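Local coordinates for protein aspartate aminotransferase (Giardia lamblia, PDB 3MEB) that probably catalyses the reversible transfer of an amino group between L-aspartate and 2-oxoglutarate as a homodimeric, pyridoxal 5'-phosphate-dependent enzyme, at residues 36-40 with 53-57; 94-100 with 121-125; 117-121 with 303-307; 361-365 with 382-388. All coordinates share one frame; numbering follows the deposited sequence.

Contact 1: residues 36-40 with 53-57. With EDO (1,2-ethanediol), chain F; SO4 (sulfate ion), chain C.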
loop_
_atom_site.group_PDB
_atom_site.type_symbol
_atom_site.label_atom_id
_atom_site.label_comp_id
_atom_site.label_asym_id
_atom_site.label_seq_id
_atom_site.Cartn_x
_atom_site.Cartn_y
_atom_site.Cartn_z
ATOM N N ILE A 36 3.534 16.648 -10.850
ATOM C CA ILE A 36 2.865 15.886 -11.887
ATOM C C ILE A 36 1.422 15.592 -11.481
ATOM O O ILE A 36 0.484 15.991 -12.195
ATOM C CB ILE A 36 3.647 14.585 -12.251
ATOM C CG1 ILE A 36 5.068 14.945 -12.728
ATOM C CG2 ILE A 36 2.849 13.778 -13.305
ATOM C CD1 ILE A 36 6.018 13.729 -12.931
ATOM N N LEU A 37 1.206 14.906 -10.354
ATOM C CA LEU A 37 -0.172 14.499 -10.022
ATOM C C LEU A 37 -1.150 15.684 -9.915
ATOM O O LEU A 37 -2.352 15.588 -10.289
ATOM C CB LEU A 37 -0.239 13.649 -8.715
ATOM C CG LEU A 37 0.416 12.258 -8.766
ATOM C CD1 LEU A 37 0.329 11.499 -7.443
ATOM C CD2 LEU A 37 -0.193 11.434 -9.894
ATOM N N ASN A 38 -0.651 16.806 -9.396
ATOM C CA ASN A 38 -1.505 17.983 -9.192
ATOM C C ASN A 38 -2.024 18.551 -10.529
ATOM O O ASN A 38 -2.996 19.294 -10.544
ATOM C CB ASN A 38 -0.739 19.035 -8.367
ATOM C CG ASN A 38 -1.579 20.301 -8.010
ATOM O OD1 ASN A 38 -2.583 20.219 -7.296
ATOM N ND2 ASN A 38 -1.113 21.476 -8.483
ATOM N N LEU A 39 -1.397 18.192 -11.662
ATOM C CA LEU A 39 -1.851 18.709 -12.941
ATOM C C LEU A 39 -3.242 18.213 -13.249
ATOM O O LEU A 39 -4.036 18.930 -13.879
ATOM C CB LEU A 39 -0.885 18.326 -14.074
ATOM C CG LEU A 39 0.503 18.952 -14.005
ATOM C CD1 LEU A 39 1.444 18.213 -15.028
ATOM C CD2 LEU A 39 0.446 20.473 -14.296
ATOM N N THR A 40 -3.577 17.009 -12.793
ATOM C CA THR A 40 -4.940 16.498 -13.017
ATOM C C THR A 40 -5.953 17.251 -12.146
ATOM O O THR A 40 -7.078 17.491 -12.594
ATOM C CB THR A 40 -4.982 14.992 -12.807
ATOM O OG1 THR A 40 -4.032 14.404 -13.708
ATOM C CG2 THR A 40 -6.397 14.409 -13.065
ATOM N N ASN A 53 -5.542 17.822 -21.102
ATOM C CA ASN A 53 -4.678 17.279 -20.049
ATOM C C ASN A 53 -3.514 16.511 -20.638
ATOM O O ASN A 53 -3.706 15.423 -21.142
ATOM C CB ASN A 53 -5.465 16.343 -19.118
ATOM C CG ASN A 53 -4.643 15.876 -17.908
ATOM O OD1 ASN A 53 -3.467 16.251 -17.737
ATOM N ND2 ASN A 53 -5.286 15.063 -17.029
ATOM N N LEU A 54 -2.297 17.057 -20.577
ATOM C CA LEU A 54 -1.138 16.368 -21.199
ATOM C C LEU A 54 -0.083 16.139 -20.109
ATOM O O LEU A 54 1.105 16.255 -20.356
ATOM C CB LEU A 54 -0.550 17.221 -22.340
ATOM C CG LEU A 54 -1.524 17.616 -23.441
ATOM C CD1 LEU A 54 -0.854 18.591 -24.461
ATOM C CD2 LEU A 54 -1.999 16.342 -24.142
ATOM N N GLY A 55 -0.556 15.821 -18.912
ATOM C CA GLY A 55 0.257 15.786 -17.699
ATOM C C GLY A 55 0.657 14.373 -17.330
ATOM O O GLY A 55 1.598 13.819 -17.910
ATOM N N VAL A 56 -0.058 13.805 -16.375
ATOM C CA VAL A 56 0.113 12.429 -15.925
ATOM C C VAL A 56 0.052 11.451 -17.122
ATOM O O VAL A 56 -0.790 11.593 -18.021
ATOM C CB VAL A 56 -0.983 12.053 -14.869
ATOM C CG1 VAL A 56 -0.912 10.568 -14.476
ATOM C CG2 VAL A 56 -0.862 12.946 -13.619
ATOM N N GLY A 57 0.966 10.494 -17.146
ATOM C CA GLY A 57 0.948 9.489 -18.181
ATOM C C GLY A 57 -0.132 8.471 -17.886
ATOM O O GLY A 57 0.112 7.472 -17.225
HETATM C C1 EDO F . -4.135 12.266 -19.049
HETATM O O1 EDO F . -3.292 12.354 -17.883
HETATM C C2 EDO F . -3.302 12.303 -20.322
HETATM O O2 EDO F . -2.388 11.217 -20.274
HETATM S S SO4 C . 3.876 9.610 -14.498
HETATM O O1 SO4 C . 5.319 9.852 -14.721
HETATM O O2 SO4 C . 3.048 10.709 -14.972
HETATM O O3 SO4 C . 3.527 8.369 -15.150
HETATM O O4 SO4 C . 3.717 9.451 -13.070
HETATM O O HOH W 1 -2.233 15.358 -15.522
HETATM O O HOH W 2 -4.575 12.403 -15.381
#
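The flat amide of N53 faces T40 with its nitrogen, ND2 standing 3.6 Å from T40 OG1, while the 1,2-ethanediol lies over one face of the amide, its C1 3.8 Å from N53 CG. On that same side G55 N bonds to N53 OD1 from above the carbonyl plane, 37° out of it, closing an Asx turn that holds the amide. N53 CG is anti to the backbone N (chi1 -173°), which carries the group across toward helix 37-45. Water joins the two segments: water 1 sits 2.7 Å from T40 OG1, gives a proton to N53 OD1 at 2.7 Å and takes one from V56 N at 2.8 Å. Water 2 binds T40 OG1 and ethanediol O1, and only weakly N53 ND2. V56 CG2, placed anti to the carbonyl carbon, packs on I36 CG2 at 3.8 Å and on L37 CD2; T40 OG1 and I36 O also touch this methyl. L39 CD1 lies against the bare CA of G55. The G57 end of the contact reaches the active site. G57 N donates to sulfate O2 at 3.0 Å and nearly straight (171°), and R419, W155, N213 and K277 hold the same anion; Y90 of the second subunit packs on V56. A backbone N-H and an arginine gripping one anion beside the cofactor lysine are consistent with the substrate carboxylate site of class I aminotransferases, which the sulfate probably occupies.

Contact 2: residues 94-100 with 121-125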
loop_
_atom_site.group_PDB
_atom_site.type_symbol
_atom_site.label_atom_id
_atom_site.label_comp_id
_atom_site.label_asym_id
_atom_site.label_seq_id
_atom_site.Cartn_x
_atom_site.Cartn_y
_atom_site.Cartn_z
ATOM N N ALA A 94 3.129 -12.842 0.152
ATOM C CA ALA A 94 3.883 -12.563 -1.083
ATOM C C ALA A 94 2.947 -12.299 -2.255
ATOM O O ALA A 94 3.358 -11.790 -3.272
ATOM C CB ALA A 94 4.835 -13.721 -1.429
ATOM N N GLY A 95 1.678 -12.630 -2.096
ATOM C CA GLY A 95 0.669 -12.446 -3.142
ATOM C C GLY A 95 0.148 -13.778 -3.606
ATOM O O GLY A 95 0.759 -14.810 -3.323
ATOM N N PHE A 96 -0.971 -13.785 -4.321
ATOM C CA PHE A 96 -1.482 -15.059 -4.861
ATOM C C PHE A 96 -0.469 -15.741 -5.791
ATOM O O PHE A 96 0.023 -15.106 -6.715
ATOM C CB PHE A 96 -2.779 -14.866 -5.662
ATOM C CG PHE A 96 -3.875 -14.185 -4.897
ATOM C CD1 PHE A 96 -4.351 -14.716 -3.704
ATOM C CD2 PHE A 96 -4.441 -13.001 -5.377
ATOM C CE1 PHE A 96 -5.364 -14.034 -2.966
ATOM C CE2 PHE A 96 -5.439 -12.330 -4.670
ATOM C CZ PHE A 96 -5.910 -12.847 -3.468
ATOM N N PRO A 97 -0.247 -17.048 -5.624
ATOM C CA PRO A 97 0.687 -17.732 -6.543
ATOM C C PRO A 97 0.375 -17.555 -8.020
ATOM O O PRO A 97 1.289 -17.324 -8.783
ATOM C CB PRO A 97 0.561 -19.185 -6.132
ATOM C CG PRO A 97 0.281 -19.095 -4.638
ATOM C CD PRO A 97 -0.680 -17.934 -4.535
ATOM N N LEU A 98 -0.900 -17.649 -8.423
ATOM C CA LEU A 98 -1.292 -17.364 -9.827
ATOM C C LEU A 98 -0.890 -15.970 -10.316
ATOM O O LEU A 98 -0.465 -15.828 -11.438
ATOM C CB LEU A 98 -2.797 -17.587 -10.037
ATOM C CG LEU A 98 -3.300 -19.032 -9.974
ATOM C CD1 LEU A 98 -4.873 -19.117 -10.025
ATOM C CD2 LEU A 98 -2.666 -19.864 -11.077
ATOM N N PHE A 99 -1.017 -14.950 -9.472
ATOM C CA PHE A 99 -0.572 -13.603 -9.797
ATOM C C PHE A 99 0.956 -13.576 -9.955
ATOM O O PHE A 99 1.490 -13.073 -10.954
ATOM C CB PHE A 99 -1.032 -12.559 -8.759
ATOM C CG PHE A 99 -0.329 -11.241 -8.902
ATOM C CD1 PHE A 99 -0.723 -10.342 -9.882
ATOM C CD2 PHE A 99 0.760 -10.924 -8.104
ATOM C CE1 PHE A 99 -0.051 -9.172 -10.072
ATOM C CE2 PHE A 99 1.418 -9.741 -8.255
ATOM C CZ PHE A 99 1.035 -8.851 -9.234
ATOM N N LEU A 100 1.657 -14.160 -8.996
ATOM C CA LEU A 100 3.134 -14.169 -9.050
ATOM C C LEU A 100 3.588 -14.894 -10.329
ATOM O O LEU A 100 4.474 -14.427 -11.066
ATOM C CB LEU A 100 3.698 -14.844 -7.798
ATOM C CG LEU A 100 3.452 -14.082 -6.498
ATOM C CD1 LEU A 100 3.910 -14.906 -5.299
ATOM C CD2 LEU A 100 4.141 -12.763 -6.527
ATOM N N ALA A 121 12.957 -14.530 -7.034
ATOM C CA ALA A 121 12.245 -14.265 -5.807
ATOM C C ALA A 121 11.209 -13.178 -6.091
ATOM O O ALA A 121 11.596 -12.072 -6.432
ATOM C CB ALA A 121 13.209 -13.813 -4.749
ATOM N N SER A 122 9.909 -13.501 -5.998
ATOM C CA SER A 122 8.860 -12.585 -6.422
ATOM C C SER A 122 7.968 -12.273 -5.266
ATOM O O SER A 122 7.605 -13.167 -4.492
ATOM C CB SER A 122 8.041 -13.148 -7.582
ATOM O OG SER A 122 8.867 -13.556 -8.680
ATOM N N CYS A 123 7.620 -11.002 -5.127
ATOM C CA CYS A 123 6.686 -10.582 -4.076
ATOM C C CYS A 123 5.814 -9.458 -4.611
ATOM O O CYS A 123 6.333 -8.441 -5.084
ATOM C CB CYS A 123 7.460 -10.107 -2.832
ATOM S SG CYS A 123 6.521 -9.553 -1.412
ATOM N N GLN A 124 4.502 -9.652 -4.534
ATOM C CA GLN A 124 3.568 -8.606 -4.857
ATOM C C GLN A 124 3.863 -7.363 -4.064
ATOM O O GLN A 124 4.234 -7.429 -2.876
ATOM C CB GLN A 124 2.124 -9.027 -4.547
ATOM C CG GLN A 124 1.095 -8.045 -5.052
ATOM C CD GLN A 124 -0.317 -8.576 -4.923
ATOM O OE1 GLN A 124 -0.526 -9.790 -4.951
ATOM N NE2 GLN A 124 -1.272 -7.687 -4.692
ATOM N N SER A 125 3.706 -6.229 -4.720
ATOM C CA SER A 125 3.821 -4.966 -4.021
ATOM C C SER A 125 2.840 -3.956 -4.555
ATOM O O SER A 125 2.048 -4.280 -5.416
ATOM C CB SER A 125 5.256 -4.442 -4.040
ATOM O OG SER A 125 5.374 -3.373 -3.145
#
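F99 and Q124 meet because both start their side chains anti to their own backbone nitrogens, and Q124 then runs extended beyond CG past the ring carbons CD2 and CE2. The setting is the large-domain sheet of the aminotransferase fold: strand 120-125 is an outermost strand of this seven-stranded mixed sheet, and helix 97-108 with the loop before it covers part of that border. Q124 CG comes to 3.6 Å from F99 CE2, and Q124 OE1 stands 3.6 Å from F99 CD2 in an oblique approach, ring and amide planes being 58° apart. The same OE1 touches G95 CA at 3.4 Å, where a glycine with positive phi brings the chain close in before F96, the N-cap of the helix. Beyond the contact, Q124 NE2 reaches A326 O in a weak hydrogen bond, so the amide bridges toward helix 327-337, which also packs on F96; the F96 ring lies nearly parallel to that of Y331. One helical turn along from F96, whose carbonyl O takes the N-H of L100, the L100 methyl CD2 lies 3.7 Å from Q124 N and 4.1 Å from S122 CB. S122 itself turns its OG to Q104 and H290, tying helix to sheet by a polar link. A94 CB lies loosely near S122 O and C123 SG. The one hydrogen bond directly between the segments is backbone to backbone, Q124 N to A94 O, short at 2.7 Å, with 160° at the hydrogen.

Contact 3: residues 117-121 with 303-307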
loop_
_atom_site.group_PDB
_atom_site.type_symbol
_atom_site.label_atom_id
_atom_site.label_comp_id
_atom_site.label_asym_id
_atom_site.label_seq_id
_atom_site.Cartn_x
_atom_site.Cartn_y
_atom_site.Cartn_z
ATOM N N GLU A 117 15.790 -22.567 -12.946
ATOM C CA GLU A 117 16.919 -22.694 -12.038
ATOM C C GLU A 117 16.665 -22.215 -10.593
ATOM O O GLU A 117 17.569 -22.247 -9.768
ATOM C CB GLU A 117 18.099 -21.934 -12.641
ATOM C CG GLU A 117 18.506 -22.473 -13.996
ATOM C CD GLU A 117 19.684 -21.744 -14.613
ATOM O OE1 GLU A 117 19.961 -20.589 -14.271
ATOM O OE2 GLU A 117 20.361 -22.368 -15.424
ATOM N N GLY A 118 15.467 -21.736 -10.302
ATOM C CA GLY A 118 15.100 -21.345 -8.937
ATOM C C GLY A 118 15.644 -19.993 -8.519
ATOM O O GLY A 118 15.775 -19.723 -7.332
ATOM N N ARG A 119 15.927 -19.137 -9.503
ATOM C CA ARG A 119 16.669 -17.881 -9.278
ATOM C C ARG A 119 15.778 -16.678 -8.993
ATOM O O ARG A 119 16.287 -15.652 -8.567
ATOM C CB ARG A 119 17.546 -17.582 -10.483
ATOM C CG ARG A 119 18.745 -18.505 -10.594
ATOM C CD ARG A 119 19.276 -18.490 -11.985
ATOM N NE ARG A 119 19.694 -17.160 -12.392
ATOM C CZ ARG A 119 20.076 -16.835 -13.610
ATOM N NH1 ARG A 119 20.112 -17.745 -14.575
ATOM N NH2 ARG A 119 20.437 -15.597 -13.855
ATOM N N ILE A 120 14.457 -16.813 -9.200
ATOM C CA ILE A 120 13.543 -15.682 -9.079
ATOM C C ILE A 120 12.775 -15.631 -7.764
ATOM O O ILE A 120 12.011 -16.567 -7.432
ATOM C CB ILE A 120 12.500 -15.627 -10.205
ATOM C CG1 ILE A 120 13.140 -15.674 -11.593
ATOM C CG2 ILE A 120 11.678 -14.325 -10.104
ATOM C CD1 ILE A 120 12.056 -15.876 -12.771
ATOM N N ALA A 121 12.957 -14.530 -7.034
ATOM C CA ALA A 121 12.245 -14.265 -5.807
ATOM C C ALA A 121 11.209 -13.178 -6.091
ATOM O O ALA A 121 11.596 -12.072 -6.432
ATOM C CB ALA A 121 13.209 -13.813 -4.749
ATOM N N ASN A 303 19.168 -22.837 -4.814
ATOM C CA ASN A 303 18.769 -21.589 -5.479
ATOM C C ASN A 303 17.386 -21.159 -5.016
ATOM O O ASN A 303 17.175 -19.983 -4.665
ATOM C CB ASN A 303 18.824 -21.724 -6.997
ATOM C CG ASN A 303 20.240 -21.755 -7.534
ATOM O OD1 ASN A 303 21.195 -21.351 -6.858
ATOM N ND2 ASN A 303 20.385 -22.203 -8.775
ATOM N N LYS A 304 16.458 -22.120 -4.988
ATOM C CA LYS A 304 15.077 -21.871 -4.539
ATOM C C LYS A 304 14.998 -21.502 -3.051
ATOM O O LYS A 304 14.218 -20.652 -2.654
ATOM C CB LYS A 304 14.198 -23.100 -4.811
ATOM C CG LYS A 304 13.896 -23.369 -6.291
ATOM C CD LYS A 304 12.982 -24.593 -6.456
ATOM C CE LYS A 304 12.613 -24.843 -7.917
ATOM N NZ LYS A 304 11.815 -26.102 -8.155
ATOM N N ALA A 305 15.830 -22.129 -2.230
ATOM C CA ALA A 305 15.889 -21.773 -0.815
ATOM C C ALA A 305 16.353 -20.307 -0.624
ATOM O O ALA A 305 15.830 -19.600 0.238
ATOM C CB ALA A 305 16.795 -22.726 -0.045
ATOM N N LEU A 306 17.332 -19.867 -1.411
ATOM C CA LEU A 306 17.820 -18.481 -1.347
ATOM C C LEU A 306 16.687 -17.550 -1.816
ATOM O O LEU A 306 16.331 -16.545 -1.146
ATOM C CB LEU A 306 19.117 -18.305 -2.186
ATOM C CG LEU A 306 19.615 -16.854 -2.441
ATOM C CD1 LEU A 306 19.821 -16.123 -1.144
ATOM C CD2 LEU A 306 20.910 -16.780 -3.313
ATOM N N SER A 307 16.069 -17.897 -2.947
ATOM C CA SER A 307 14.991 -17.058 -3.435
ATOM C C SER A 307 13.873 -16.901 -2.376
ATOM O O SER A 307 13.333 -15.786 -2.150
ATOM C CB SER A 307 14.437 -17.618 -4.724
ATOM O OG SER A 307 15.417 -17.559 -5.752
#
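G118 and K304 bring their CA atoms within 4.4 Å, where helix 113-116 ends in a Schellman motif with positive phi at G118 (79°), and the E117 and G118 carbonyls face helix 300-319. N303 answers the first: its ND2 donates to E117 O at 3.0 Å, lying in the carbonyl plane, with E117 O close to the plane of the amide. S307, one helical turn on, takes the second, OG giving its proton to G118 O at 2.7 Å. With OG anti to the carbonyl carbon (chi1 -65°), the S307 hydroxyl is held on the side of the G118 carbonyl. K304 CG packs on G118 CA at 3.5 Å, and K304 CA makes a CA-H...O contact with G118 O, while the extended rest of the lysine runs on toward solvent. Here the chain enters strand 120-125, at one border of the large-domain sheet, and helix 300-319 packs alongside that entry. A121 CB meets S307 O at 3.3 Å, and A121 also touches M310, V311 and M314 of the same helix. G118 O and N303 O are 3.0 Å apart, two acceptors drawn together; H293 NE2 donates to N303 O, which probably offsets their repulsion. R119 turns away from the helix, NH1 meeting E117 OE1 nearly along the C-O axis in a 2.9 Å salt bridge, with NH2 bound to V263 O and NE to H293 O.

Contact 4: residues 361-365 with 382-388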
loop_
_atom_site.group_PDB
_atom_site.type_symbol
_atom_site.label_atom_id
_atom_site.label_comp_id
_atom_site.label_asym_id
_atom_site.label_seq_id
_atom_site.Cartn_x
_atom_site.Cartn_y
_atom_site.Cartn_z
ATOM N N ARG A 361 1.175 11.225 -32.215
ATOM C CA ARG A 361 2.502 11.765 -32.521
ATOM C C ARG A 361 2.554 12.340 -33.942
ATOM O O ARG A 361 2.967 13.482 -34.144
ATOM C CB ARG A 361 3.549 10.680 -32.371
ATOM C CG ARG A 361 3.830 10.286 -30.916
ATOM C CD ARG A 361 4.913 9.193 -30.837
ATOM N NE ARG A 361 5.127 8.810 -29.451
ATOM C CZ ARG A 361 5.648 9.605 -28.519
ATOM N NH1 ARG A 361 6.015 10.854 -28.795
ATOM N NH2 ARG A 361 5.784 9.158 -27.287
ATOM N N SER A 362 2.075 11.572 -34.919
ATOM C CA SER A 362 2.046 12.019 -36.312
ATOM C C SER A 362 1.142 13.214 -36.495
ATOM O O SER A 362 1.521 14.161 -37.219
ATOM C CB SER A 362 1.580 10.891 -37.242
ATOM O OG SER A 362 2.445 9.776 -37.063
ATOM N N LEU A 363 -0.047 13.188 -35.874
ATOM C CA LEU A 363 -0.988 14.281 -36.077
ATOM C C LEU A 363 -0.467 15.569 -35.459
ATOM O O LEU A 363 -0.528 16.619 -36.099
ATOM C CB LEU A 363 -2.386 13.941 -35.595
ATOM C CG LEU A 363 -3.507 14.979 -35.810
ATOM C CD1 LEU A 363 -3.663 15.356 -37.267
ATOM C CD2 LEU A 363 -4.830 14.423 -35.248
ATOM N N LEU A 364 0.054 15.503 -34.230
ATOM C CA LEU A 364 0.541 16.734 -33.605
ATOM C C LEU A 364 1.716 17.263 -34.440
ATOM O O LEU A 364 1.772 18.448 -34.681
ATOM C CB LEU A 364 0.985 16.579 -32.160
ATOM C CG LEU A 364 1.530 17.844 -31.472
ATOM C CD1 LEU A 364 0.510 19.059 -31.454
ATOM C CD2 LEU A 364 2.001 17.419 -30.054
ATOM N N HIS A 365 2.623 16.382 -34.866
ATOM C CA HIS A 365 3.806 16.795 -35.641
ATOM C C HIS A 365 3.414 17.450 -36.967
ATOM O O HIS A 365 3.974 18.479 -37.361
ATOM C CB HIS A 365 4.753 15.595 -35.886
ATOM C CG HIS A 365 5.920 15.918 -36.761
ATOM N ND1 HIS A 365 5.872 15.811 -38.127
ATOM C CD2 HIS A 365 7.171 16.348 -36.461
ATOM C CE1 HIS A 365 7.035 16.189 -38.641
ATOM N NE2 HIS A 365 7.847 16.509 -37.649
ATOM N N TRP A 382 10.567 19.815 -34.560
ATOM C CA TRP A 382 9.664 19.082 -33.708
ATOM C C TRP A 382 9.675 17.561 -33.972
ATOM O O TRP A 382 8.867 16.810 -33.399
ATOM C CB TRP A 382 8.244 19.635 -33.884
ATOM C CG TRP A 382 8.105 20.993 -33.251
ATOM C CD1 TRP A 382 8.040 22.183 -33.887
ATOM C CD2 TRP A 382 8.092 21.279 -31.845
ATOM N NE1 TRP A 382 7.950 23.214 -32.963
ATOM C CE2 TRP A 382 7.985 22.673 -31.703
ATOM C CE3 TRP A 382 8.123 20.482 -30.692
ATOM C CZ2 TRP A 382 7.926 23.291 -30.460
ATOM C CZ3 TRP A 382 8.077 21.078 -29.479
ATOM C CH2 TRP A 382 7.961 22.477 -29.358
ATOM N N ASP A 383 10.640 17.107 -34.775
ATOM C CA ASP A 383 10.779 15.690 -35.100
ATOM C C ASP A 383 10.843 14.721 -33.888
ATOM O O ASP A 383 10.463 13.552 -34.004
ATOM C CB ASP A 383 11.994 15.497 -36.036
ATOM C CG ASP A 383 11.793 16.180 -37.372
ATOM O OD1 ASP A 383 10.694 16.706 -37.614
ATOM O OD2 ASP A 383 12.732 16.229 -38.177
ATOM N N HIS A 384 11.331 15.195 -32.754
ATOM C CA HIS A 384 11.439 14.364 -31.579
ATOM C C HIS A 384 10.087 13.940 -31.037
ATOM O O HIS A 384 10.014 12.981 -30.273
ATOM C CB HIS A 384 12.290 15.059 -30.491
ATOM C CG HIS A 384 11.831 16.448 -30.150
ATOM N ND1 HIS A 384 11.858 17.490 -31.056
ATOM C CD2 HIS A 384 11.360 16.966 -28.991
ATOM C CE1 HIS A 384 11.392 18.581 -30.468
ATOM N NE2 HIS A 384 11.097 18.293 -29.216
ATOM N N ILE A 385 9.015 14.664 -31.417
ATOM C CA ILE A 385 7.641 14.189 -31.233
ATOM C C ILE A 385 7.385 12.809 -31.828
ATOM O O ILE A 385 6.635 11.991 -31.270
ATOM C CB ILE A 385 6.648 15.185 -31.869
ATOM C CG1 ILE A 385 6.455 16.349 -30.914
ATOM C CG2 ILE A 385 5.313 14.504 -32.225
ATOM C CD1 ILE A 385 5.764 17.567 -31.512
ATOM N N LEU A 386 8.007 12.537 -32.966
ATOM C CA LEU A 386 7.756 11.296 -33.688
ATOM C C LEU A 386 8.546 10.106 -33.130
ATOM O O LEU A 386 8.073 8.982 -33.211
ATOM C CB LEU A 386 8.073 11.471 -35.187
ATOM C CG LEU A 386 7.186 12.442 -35.988
ATOM C CD1 LEU A 386 7.814 12.851 -37.372
ATOM C CD2 LEU A 386 5.785 11.858 -36.155
ATOM N N THR A 387 9.734 10.355 -32.565
ATOM C CA THR A 387 10.718 9.314 -32.302
ATOM C C THR A 387 10.815 8.912 -30.825
ATOM O O THR A 387 11.478 7.915 -30.512
ATOM C CB THR A 387 12.122 9.758 -32.800
ATOM O OG1 THR A 387 12.398 11.048 -32.273
ATOM C CG2 THR A 387 12.146 9.826 -34.350
ATOM N N ALA A 388 10.183 9.692 -29.954
ATOM C CA ALA A 388 10.129 9.433 -28.528
ATOM C C ALA A 388 9.508 8.070 -28.331
ATOM O O ALA A 388 8.599 7.678 -29.078
ATOM C CB ALA A 388 9.307 10.525 -27.803
#
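R361 and I385 form the tight, buried half of this contact: R361 NH1 donates to I385 O at 2.8 Å, and I385 CG2 in turn presses on R361 O at 3.2 Å. The arginine chain, extended from CG to NE, lies along the same carbonyl, and A388 O lies over one face of its guanidinium, 3.5 Å above the plane and over its centre. F392, G390 and T393 take further N-H groups, so a buried positive group is gripped largely by backbone oxygens. L364 CD2 meets I385 CD1 across the helix flank. Helix 340-370, the long helix that in this family runs from the large into the small domain, thus carries on its flank the short, weakly bonded helix 384-387, which leads toward strand 392-394. The other half is looser and nearer solvent. L386 sets CD1 over one face of the H365 ring, 3.5 Å from its centroid and only 1° off the normal, a CH-pi contact, while its CD2 rests on S362 CA at 3.7 Å. H365 CG is anti to the backbone N (chi1 175°), which carries the ring across to segment 382-388, where NE2 donates to D383 OD1 at 2.9 Å. This His-carboxylate bond reaches OD1 on the anti side, with ring and carboxylate planes 46° apart; the exposed D383 may raise the ring's proton affinity. W382 O lies at the same ring's edge, 3.5 Å from CD2.

Contact 1 comes first along the chain; contact 3 begins on the strand where contact 2 ends and closes at 303-307; contact 4 (361-388) comes last. Contacts 2 and 3 have centres about 14 Å apart and share A121 on strand 120-125, so loop, helix 97-108 and helix 300-319 are all fastened to one border strand of the large-domain sheet. Contacts 1 and 4, with centres about 20 Å apart and nearest atoms about 6 Å, belong to the small-domain side, although they are far apart in sequence. The two groups are well separated, about 30 to 44 Å between centres. The cofactor sits between them: contact 1 approaches it with V56, while contact 3 lies away from it.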